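Local coordinates for protein probable flavin reductase (Sinorhizobium meliloti, PDB 3RH7) that binds flavin mononucleotide in a split-barrel domain and probably acts as an NADPH-dependent flavin reductase, at residues 183-188 against 246-251; 83-88 against 122-127; 232-237 against 251-256. All blocks are in the same frame, centred on the assembly; numbering follows the deposited sequence.

Contact 1. Residues 183-188 against 246-251; sequences EIRLGA and DGRQNI
R185 and I251 lie on neighbouring parallel strands. The close-packed part of the contact is backbone and apolar. R185 gives its N-H to Q249 O (N to O 2.9 Å) and takes one on its own O from I251 N at 3.0 Å. G187 N then bonds I251 O. On the face of I184, L186 and I251, methyl I184 CD1 meets I251 CD1 at 3.7 Å. L186 runs alongside I251 and brings CD2 to its CB.

The face of R185 and N250 is polar, and toward E183 and D246 it opens to solvent. E183, R185, D246 and R248 form a salt-bridge network. The R185 chain is bent at chi3 (-83°), with NH1 pointing at D246 OD2. N250 sets ND2 at the guanidinium edge. R248 brings only NH1 over one face of the R185 guanidinium, near its NH2; the planes are 13° apart. E183 OE2 sits over the opposite face of the R248 group, 3.4 Å from NE, and acts by charge alone. The carboxylates probably offset the closeness of the arginines.

N208 accepts a hydrogen bond from R185 NE. Strands 184-191 and 249-257 are the parallel pair of a mixed sheet, between 208-211 and 232-242. Helix 216-228 packs on L186, helix 169-181 on I251.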
loop_
_atom_site.group_PDB
_atom_site.type_symbol
_atom_site.label_atom_id
_atom_site.label_comp_id
_atom_site.label_asym_id
_atom_site.label_seq_id
_atom_site.Cartn_x
_atom_site.Cartn_y
_atom_site.Cartn_z
ATOM N N GLU A 183 -17.895 15.241 -18.441
ATOM C CA GLU A 183 -17.664 13.854 -18.871
ATOM C C GLU A 183 -16.182 13.491 -18.733
ATOM O O GLU A 183 -15.312 14.363 -18.884
ATOM C CB GLU A 183 -18.175 13.569 -20.303
ATOM C CG GLU A 183 -17.401 14.300 -21.378
ATOM C CD GLU A 183 -17.769 14.107 -22.839
ATOM O OE1 GLU A 183 -18.835 13.521 -23.137
ATOM O OE2 GLU A 183 -17.001 14.613 -23.689
ATOM N N ILE A 184 -15.912 12.232 -18.378
ATOM C CA ILE A 184 -14.556 11.729 -18.234
ATOM C C ILE A 184 -14.336 10.551 -19.199
ATOM O O ILE A 184 -15.235 9.718 -19.414
ATOM C CB ILE A 184 -14.210 11.313 -16.772
ATOM C CG1 ILE A 184 -15.314 10.395 -16.195
ATOM C CG2 ILE A 184 -13.881 12.510 -15.888
ATOM C CD1 ILE A 184 -15.492 10.238 -14.670
ATOM N N ARG A 185 -13.127 10.477 -19.765
ATOM C CA ARG A 185 -12.762 9.334 -20.563
ATOM C C ARG A 185 -12.124 8.345 -19.603
ATOM O O ARG A 185 -11.094 8.653 -18.986
ATOM C CB ARG A 185 -11.825 9.710 -21.704
ATOM C CG ARG A 185 -11.254 8.466 -22.332
ATOM C CD ARG A 185 -10.259 8.774 -23.395
ATOM N NE ARG A 185 -10.901 9.066 -24.668
ATOM C CZ ARG A 185 -10.900 10.268 -25.215
ATOM N NH1 ARG A 185 -10.293 11.288 -24.600
ATOM N NH2 ARG A 185 -11.492 10.470 -26.392
ATOM N N LEU A 186 -12.765 7.182 -19.429
ATOM C CA LEU A 186 -12.250 6.152 -18.537
ATOM C C LEU A 186 -11.365 5.220 -19.311
ATOM O O LEU A 186 -11.855 4.483 -20.168
ATOM C CB LEU A 186 -13.384 5.371 -17.879
ATOM C CG LEU A 186 -14.423 6.160 -17.125
ATOM C CD1 LEU A 186 -15.401 5.232 -16.511
ATOM C CD2 LEU A 186 -13.773 7.034 -16.061
ATOM N N GLY A 187 -10.068 5.293 -19.044
ATOM C CA GLY A 187 -9.093 4.428 -19.696
ATOM C C GLY A 187 -8.513 3.405 -18.751
ATOM O O GLY A 187 -8.667 3.528 -17.535
ATOM N N ALA A 188 -7.818 2.408 -19.285
ATOM C CA ALA A 188 -7.204 1.391 -18.454
ATOM C C ALA A 188 -5.918 0.843 -19.036
ATOM O O ALA A 188 -5.808 0.647 -20.248
ATOM C CB ALA A 188 -8.173 0.245 -18.227
ATOM N N ASP A 246 -7.553 17.127 -27.025
ATOM C CA ASP A 246 -8.954 16.758 -26.892
ATOM C C ASP A 246 -9.789 17.752 -26.075
ATOM O O ASP A 246 -10.948 18.031 -26.409
ATOM C CB ASP A 246 -8.919 15.445 -26.119
ATOM C CG ASP A 246 -9.992 14.431 -26.349
ATOM O OD1 ASP A 246 -10.560 14.404 -27.469
ATOM O OD2 ASP A 246 -10.155 13.564 -25.482
ATOM N N GLY A 247 -9.213 18.182 -24.951
ATOM C CA GLY A 247 -9.846 19.048 -23.971
ATOM C C GLY A 247 -10.494 18.248 -22.852
ATOM O O GLY A 247 -10.795 18.800 -21.779
ATOM N N ARG A 248 -10.667 16.929 -23.076
ATOM C CA ARG A 248 -11.362 16.009 -22.206
ATOM C C ARG A 248 -10.592 15.538 -20.981
ATOM O O ARG A 248 -9.423 15.134 -21.048
ATOM C CB ARG A 248 -11.759 14.796 -23.028
ATOM C CG ARG A 248 -12.774 13.879 -22.358
ATOM C CD ARG A 248 -13.276 12.815 -23.296
ATOM N NE ARG A 248 -13.923 13.402 -24.472
ATOM C CZ ARG A 248 -14.444 12.686 -25.462
ATOM N NH1 ARG A 248 -14.429 11.356 -25.408
ATOM N NH2 ARG A 248 -15.009 13.292 -26.505
ATOM N N GLN A 249 -11.325 15.500 -19.857
ATOM C CA GLN A 249 -10.846 14.957 -18.594
ATOM C C GLN A 249 -10.643 13.450 -18.766
ATOM O O GLN A 249 -11.475 12.768 -19.362
ATOM C CB GLN A 249 -11.832 15.252 -17.463
ATOM C CG GLN A 249 -11.793 16.671 -16.882
ATOM C CD GLN A 249 -10.432 17.215 -16.454
ATOM O OE1 GLN A 249 -10.202 18.428 -16.494
ATOM N NE2 GLN A 249 -9.508 16.372 -15.994
ATOM N N ASN A 250 -9.525 12.936 -18.275
ATOM C CA ASN A 250 -9.162 11.534 -18.421
ATOM C C ASN A 250 -8.842 10.873 -17.057
ATOM O O ASN A 250 -7.991 11.378 -16.319
ATOM C CB ASN A 250 -7.954 11.463 -19.355
ATOM C CG ASN A 250 -8.260 10.978 -20.729
ATOM O OD1 ASN A 250 -8.438 9.770 -20.945
ATOM N ND2 ASN A 250 -8.276 11.898 -21.686
ATOM N N ILE A 251 -9.544 9.760 -16.724
ATOM C CA ILE A 251 -9.308 8.950 -15.513
ATOM C C ILE A 251 -8.820 7.576 -15.996
ATOM O O ILE A 251 -9.586 6.830 -16.623
ATOM C CB ILE A 251 -10.529 8.862 -14.546
ATOM C CG1 ILE A 251 -10.826 10.244 -13.909
ATOM C CG2 ILE A 251 -10.309 7.803 -13.465
ATOM C CD1 ILE A 251 -12.099 10.349 -13.146
#

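Contact 2. Residues 83-88 against 122-127; sequences AINVLS and SDVAAW
N85 and W127 face each other as an antiparallel non-hydrogen-bonded pair, and their side chains lie on the same face of the sheet. They cross at a slant, with amide and indole planes 46° apart. The amide oxygen OD1 of N85 lies 3.8 Å from W127 CB, not against the ring. That oxygen also accepts a hydrogen bond from F121 N, while ND2 donates to P119 O. V124 sends CG1 to within 4.0 Å of N85 OD1. Its other methyl, CG2, lies at the edge of the W127 ring, in its plane.

V86 points to the other face with A126. V86 N bonds A126 O, N to O 2.7 Å. V86 O accepts the N-H of A125 at 2.8 Å and, weakly, that of A126. Two residues thus oppose one, a classic beta bulge where strand 126-138 enters the antiparallel sheet of the FMN-binding split barrel. V86 CG1 is anti to the backbone N (chi1 -180°) and lies 4.2 Å from A125 CB. F28 of the second subunit packs on V86.

S88 turns its hydroxyl across to the loop: OG donates to D123 O at 2.9 Å. L87 points away from the 122-127 segment, its side chain about 5 Å from that of the FMN-binding residue T48.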
loop_
_atom_site.group_PDB
_atom_site.type_symbol
_atom_site.label_atom_id
_atom_site.label_comp_id
_atom_site.label_asym_id
_atom_site.label_seq_id
_atom_site.Cartn_x
_atom_site.Cartn_y
_atom_site.Cartn_z
ATOM N N ALA A 83 20.674 4.206 5.665
ATOM C CA ALA A 83 19.467 4.972 5.924
ATOM C C ALA A 83 18.332 4.513 5.035
ATOM O O ALA A 83 18.552 4.135 3.886
ATOM C CB ALA A 83 19.715 6.461 5.733
ATOM N N ILE A 84 17.114 4.551 5.563
ATOM C CA ILE A 84 15.936 4.172 4.794
ATOM C C ILE A 84 15.111 5.429 4.496
ATOM O O ILE A 84 14.613 6.060 5.430
ATOM C CB ILE A 84 15.132 3.088 5.549
ATOM C CG1 ILE A 84 15.866 1.732 5.536
ATOM C CG2 ILE A 84 13.693 2.980 5.047
ATOM C CD1 ILE A 84 15.856 0.953 4.266
ATOM N N ASN A 85 14.980 5.805 3.205
ATOM C CA ASN A 85 14.167 6.979 2.849
ATOM C C ASN A 85 12.805 6.523 2.290
ATOM O O ASN A 85 12.754 6.011 1.156
ATOM C CB ASN A 85 14.891 7.883 1.837
ATOM C CG ASN A 85 16.062 8.636 2.388
ATOM O OD1 ASN A 85 15.910 9.718 2.939
ATOM N ND2 ASN A 85 17.258 8.123 2.180
ATOM N N VAL A 86 11.712 6.678 3.104
ATOM C CA VAL A 86 10.322 6.306 2.738
ATOM C C VAL A 86 9.806 7.476 1.847
ATOM O O VAL A 86 9.548 8.576 2.340
ATOM C CB VAL A 86 9.457 6.004 4.008
ATOM C CG1 VAL A 86 8.034 5.614 3.669
ATOM C CG2 VAL A 86 10.098 4.922 4.858
ATOM N N LEU A 87 9.785 7.257 0.530
ATOM C CA LEU A 87 9.445 8.289 -0.450
ATOM C C LEU A 87 8.002 8.799 -0.351
ATOM O O LEU A 87 7.119 8.045 0.028
ATOM C CB LEU A 87 9.699 7.760 -1.863
ATOM C CG LEU A 87 11.102 7.266 -2.202
ATOM C CD1 LEU A 87 11.131 6.775 -3.611
ATOM C CD2 LEU A 87 12.173 8.373 -2.026
ATOM N N SER A 88 7.759 10.065 -0.681
ATOM C CA SER A 88 6.409 10.628 -0.624
ATOM C C SER A 88 5.687 10.541 -2.009
ATOM O O SER A 88 6.303 10.096 -2.987
ATOM C CB SER A 88 6.484 12.065 -0.147
ATOM O OG SER A 88 7.112 12.829 -1.156
ATOM N N SER A 122 15.303 14.913 0.958
ATOM C CA SER A 122 14.344 15.916 1.400
ATOM C C SER A 122 12.949 15.617 0.842
ATOM O O SER A 122 12.791 14.833 -0.099
ATOM C CB SER A 122 14.807 17.321 1.026
ATOM O OG SER A 122 15.027 17.400 -0.368
ATOM N N ASP A 123 11.930 16.194 1.494
ATOM C CA ASP A 123 10.513 16.040 1.151
ATOM C C ASP A 123 10.054 14.548 1.208
ATOM O O ASP A 123 9.080 14.183 0.544
ATOM C CB ASP A 123 10.180 16.689 -0.221
ATOM C CG ASP A 123 10.864 18.036 -0.485
ATOM O OD1 ASP A 123 10.740 18.949 0.370
ATOM O OD2 ASP A 123 11.533 18.171 -1.547
ATOM N N VAL A 124 10.717 13.704 2.036
ATOM C CA VAL A 124 10.350 12.290 2.149
ATOM C C VAL A 124 9.193 12.155 3.116
ATOM O O VAL A 124 8.927 13.079 3.875
ATOM C CB VAL A 124 11.533 11.363 2.520
ATOM C CG1 VAL A 124 12.617 11.412 1.464
ATOM C CG2 VAL A 124 12.105 11.657 3.902
ATOM N N ALA A 125 8.497 11.015 3.087
ATOM C CA ALA A 125 7.353 10.726 3.963
ATOM C C ALA A 125 7.835 10.412 5.386
ATOM O O ALA A 125 7.088 10.638 6.347
ATOM C CB ALA A 125 6.545 9.558 3.404
ATOM N N ALA A 126 9.089 9.880 5.494
ATOM C CA ALA A 126 9.820 9.451 6.699
ATOM C C ALA A 126 11.194 8.902 6.330
ATOM O O ALA A 126 11.361 8.308 5.263
ATOM C CB ALA A 126 9.042 8.374 7.454
ATOM N N TRP A 127 12.171 9.078 7.224
ATOM C CA TRP A 127 13.534 8.559 7.049
ATOM C C TRP A 127 14.048 7.973 8.364
ATOM O O TRP A 127 13.640 8.413 9.450
ATOM C CB TRP A 127 14.518 9.590 6.475
ATOM C CG TRP A 127 14.737 10.825 7.307
ATOM C CD1 TRP A 127 14.216 12.062 7.078
ATOM C CD2 TRP A 127 15.618 10.963 8.433
ATOM N NE1 TRP A 127 14.721 12.968 7.991
ATOM C CE2 TRP A 127 15.575 12.316 8.838
ATOM C CE3 TRP A 127 16.442 10.075 9.144
ATOM C CZ2 TRP A 127 16.310 12.803 9.927
ATOM C CZ3 TRP A 127 17.145 10.550 10.249
ATOM C CH2 TRP A 127 17.089 11.902 10.617
#

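Contact 3. Residues 232-237 against 251-256; sequences VTIGFL and IVYHAL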
loop_
_atom_site.group_PDB
_atom_site.type_symbol
_atom_site.label_atom_id
_atom_site.label_comp_id
_atom_site.label_asym_id
_atom_site.label_seq_id
_atom_site.Cartn_x
_atom_site.Cartn_y
_atom_site.Cartn_z
ATOM N N VAL A 232 -12.173 -9.111 -15.557
ATOM C CA VAL A 232 -11.329 -7.968 -15.255
ATOM C C VAL A 232 -11.448 -7.554 -13.794
ATOM O O VAL A 232 -12.502 -7.741 -13.178
ATOM C CB VAL A 232 -11.680 -6.808 -16.225
ATOM C CG1 VAL A 232 -11.070 -5.477 -15.779
ATOM C CG2 VAL A 232 -11.257 -7.135 -17.672
ATOM N N THR A 233 -10.331 -7.040 -13.234
ATOM C CA THR A 233 -10.276 -6.473 -11.894
ATOM C C THR A 233 -9.667 -5.093 -12.051
ATOM O O THR A 233 -8.533 -4.961 -12.526
ATOM C CB THR A 233 -9.540 -7.358 -10.868
ATOM O OG1 THR A 233 -10.406 -8.419 -10.453
ATOM C CG2 THR A 233 -9.120 -6.579 -9.615
ATOM N N ILE A 234 -10.433 -4.055 -11.688
ATOM C CA ILE A 234 -9.918 -2.691 -11.752
ATOM C C ILE A 234 -9.183 -2.458 -10.454
ATOM O O ILE A 234 -9.677 -2.849 -9.394
ATOM C CB ILE A 234 -11.048 -1.669 -11.987
ATOM C CG1 ILE A 234 -11.926 -2.002 -13.212
ATOM C CG2 ILE A 234 -10.520 -0.248 -12.024
ATOM C CD1 ILE A 234 -11.285 -1.956 -14.556
ATOM N N GLY A 235 -7.995 -1.895 -10.538
ATOM C CA GLY A 235 -7.184 -1.637 -9.361
ATOM C C GLY A 235 -7.098 -0.185 -8.954
ATOM O O GLY A 235 -8.113 0.506 -8.846
ATOM N N PHE A 236 -5.872 0.262 -8.688
ATOM C CA PHE A 236 -5.586 1.620 -8.260
ATOM C C PHE A 236 -5.554 2.544 -9.444
ATOM O O PHE A 236 -5.242 2.121 -10.548
ATOM C CB PHE A 236 -4.242 1.691 -7.504
ATOM C CG PHE A 236 -4.261 1.200 -6.077
ATOM C CD1 PHE A 236 -4.747 2.003 -5.058
ATOM C CD2 PHE A 236 -3.772 -0.055 -5.750
ATOM C CE1 PHE A 236 -4.764 1.550 -3.736
ATOM C CE2 PHE A 236 -3.803 -0.516 -4.437
ATOM C CZ PHE A 236 -4.296 0.286 -3.435
ATOM N N LEU A 237 -5.842 3.818 -9.205
ATOM C CA LEU A 237 -5.782 4.849 -10.234
ATOM C C LEU A 237 -4.352 4.947 -10.757
ATOM O O LEU A 237 -3.383 4.928 -9.978
ATOM C CB LEU A 237 -6.251 6.198 -9.671
ATOM C CG LEU A 237 -7.736 6.341 -9.470
ATOM C CD1 LEU A 237 -8.040 7.552 -8.668
ATOM C CD2 LEU A 237 -8.440 6.437 -10.783
ATOM N N ILE A 251 -9.544 9.760 -16.724
ATOM C CA ILE A 251 -9.308 8.950 -15.513
ATOM C C ILE A 251 -8.820 7.576 -15.996
ATOM O O ILE A 251 -9.586 6.830 -16.623
ATOM C CB ILE A 251 -10.529 8.862 -14.546
ATOM C CG1 ILE A 251 -10.826 10.244 -13.909
ATOM C CG2 ILE A 251 -10.309 7.803 -13.465
ATOM C CD1 ILE A 251 -12.099 10.349 -13.146
ATOM N N VAL A 252 -7.521 7.276 -15.766
ATOM C CA VAL A 252 -6.896 6.024 -16.202
ATOM C C VAL A 252 -6.626 5.160 -14.980
ATOM O O VAL A 252 -6.020 5.622 -14.000
ATOM C CB VAL A 252 -5.616 6.251 -17.047
ATOM C CG1 VAL A 252 -5.057 4.928 -17.577
ATOM C CG2 VAL A 252 -5.884 7.217 -18.193
ATOM N N TYR A 253 -7.125 3.913 -15.026
ATOM C CA TYR A 253 -6.983 2.934 -13.950
ATOM C C TYR A 253 -5.992 1.885 -14.325
ATOM O O TYR A 253 -5.758 1.635 -15.518
ATOM C CB TYR A 253 -8.322 2.246 -13.683
ATOM C CG TYR A 253 -9.181 2.881 -12.622
ATOM C CD1 TYR A 253 -8.980 2.594 -11.274
ATOM C CD2 TYR A 253 -10.268 3.675 -12.961
ATOM C CE1 TYR A 253 -9.838 3.084 -10.288
ATOM C CE2 TYR A 253 -11.118 4.196 -11.984
ATOM C CZ TYR A 253 -10.908 3.883 -10.648
ATOM O OH TYR A 253 -11.758 4.339 -9.672
ATOM N N HIS A 254 -5.409 1.252 -13.314
ATOM C CA HIS A 254 -4.552 0.125 -13.559
ATOM C C HIS A 254 -5.494 -1.065 -13.471
ATOM O O HIS A 254 -6.384 -1.024 -12.625
ATOM C CB HIS A 254 -3.348 0.082 -12.590
ATOM C CG HIS A 254 -2.299 -0.935 -12.963
ATOM N ND1 HIS A 254 -2.368 -1.686 -14.160
ATOM C CD2 HIS A 254 -1.199 -1.327 -12.282
ATOM C CE1 HIS A 254 -1.320 -2.495 -14.150
ATOM N NE2 HIS A 254 -0.588 -2.327 -13.047
ATOM N N ALA A 255 -5.415 -2.052 -14.402
ATOM C CA ALA A 255 -6.340 -3.185 -14.336
ATOM C C ALA A 255 -5.674 -4.522 -14.701
ATOM O O ALA A 255 -4.531 -4.534 -15.146
ATOM C CB ALA A 255 -7.542 -2.925 -15.230
ATOM N N LEU A 256 -6.384 -5.643 -14.463
ATOM C CA LEU A 256 -5.917 -6.997 -14.756
ATOM C C LEU A 256 -6.936 -7.793 -15.501
ATOM O O LEU A 256 -8.121 -7.760 -15.139
ATOM C CB LEU A 256 -5.578 -7.774 -13.485
ATOM C CG LEU A 256 -4.333 -7.408 -12.751
ATOM C CD1 LEU A 256 -4.186 -8.273 -11.538
ATOM C CD2 LEU A 256 -3.113 -7.484 -13.637
#
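T233 and L256 form an antiparallel hydrogen-bonded pair, N to O 3.0 Å both ways, and a beta bulge shifts the register by one between I234 and L237. G235 N bonds H254 O, and F236 O takes the N-H of H254 at 2.9 Å. The chain turns a corner at F236.

The Y253 ring carries the side-chain contact. L237 places CD2 over the centre of one face, 3.5 Å from the ring centroid and 11° off the normal. I234 brings CG2 over the opposite face, nearer the rim, 3.7 Å from the centroid. Both are CH-pi contacts. I234 CG2 is anti to its own N, with CG1 beside that N (chi1 -53°). This leaves CD1 to reach A255 CB at 3.9 Å while CG2 meets the ring. G235 O lies at the ring edge, 3.3 Å from CD1 of Y253. The same L237 methyl also touches I251 CG2. Were Y253 replaced by an alanine, a gap would probably open between L237 and I234, and both methyls would lose their aromatic partner.

H254 turns its ring away from the 232-237 segment and gives ND1 to V189 O on strand 184-191. I234 O accepts a hydrogen bond from N157 of the second subunit. The pairing of the hairpin thus rests on main-chain bonds, while the ring, gripped on both faces, is probably held from turning.

Overall arrangement
Contacts 1 and 3 flank the same strand, 249-257, and share I251. They belong to one mixed sheet, with 184-191 on one side of that strand and 232-242 on the other. G187 O lies 3.0 Å from Y253 N, a probable hydrogen bond between them. Contact 2 is in the split barrel, its centre 33 Å from that of contact 1. Contacts 2 and 3 both carry a beta bulge and both touch the second subunit. Contact 2 differs in being the most buried and in its neutral polar groups, N85 and S88. Contact 1 has a buried apolar side but ends in a charged cluster at the surface. Contact 3 is partly buried and built round an aromatic ring.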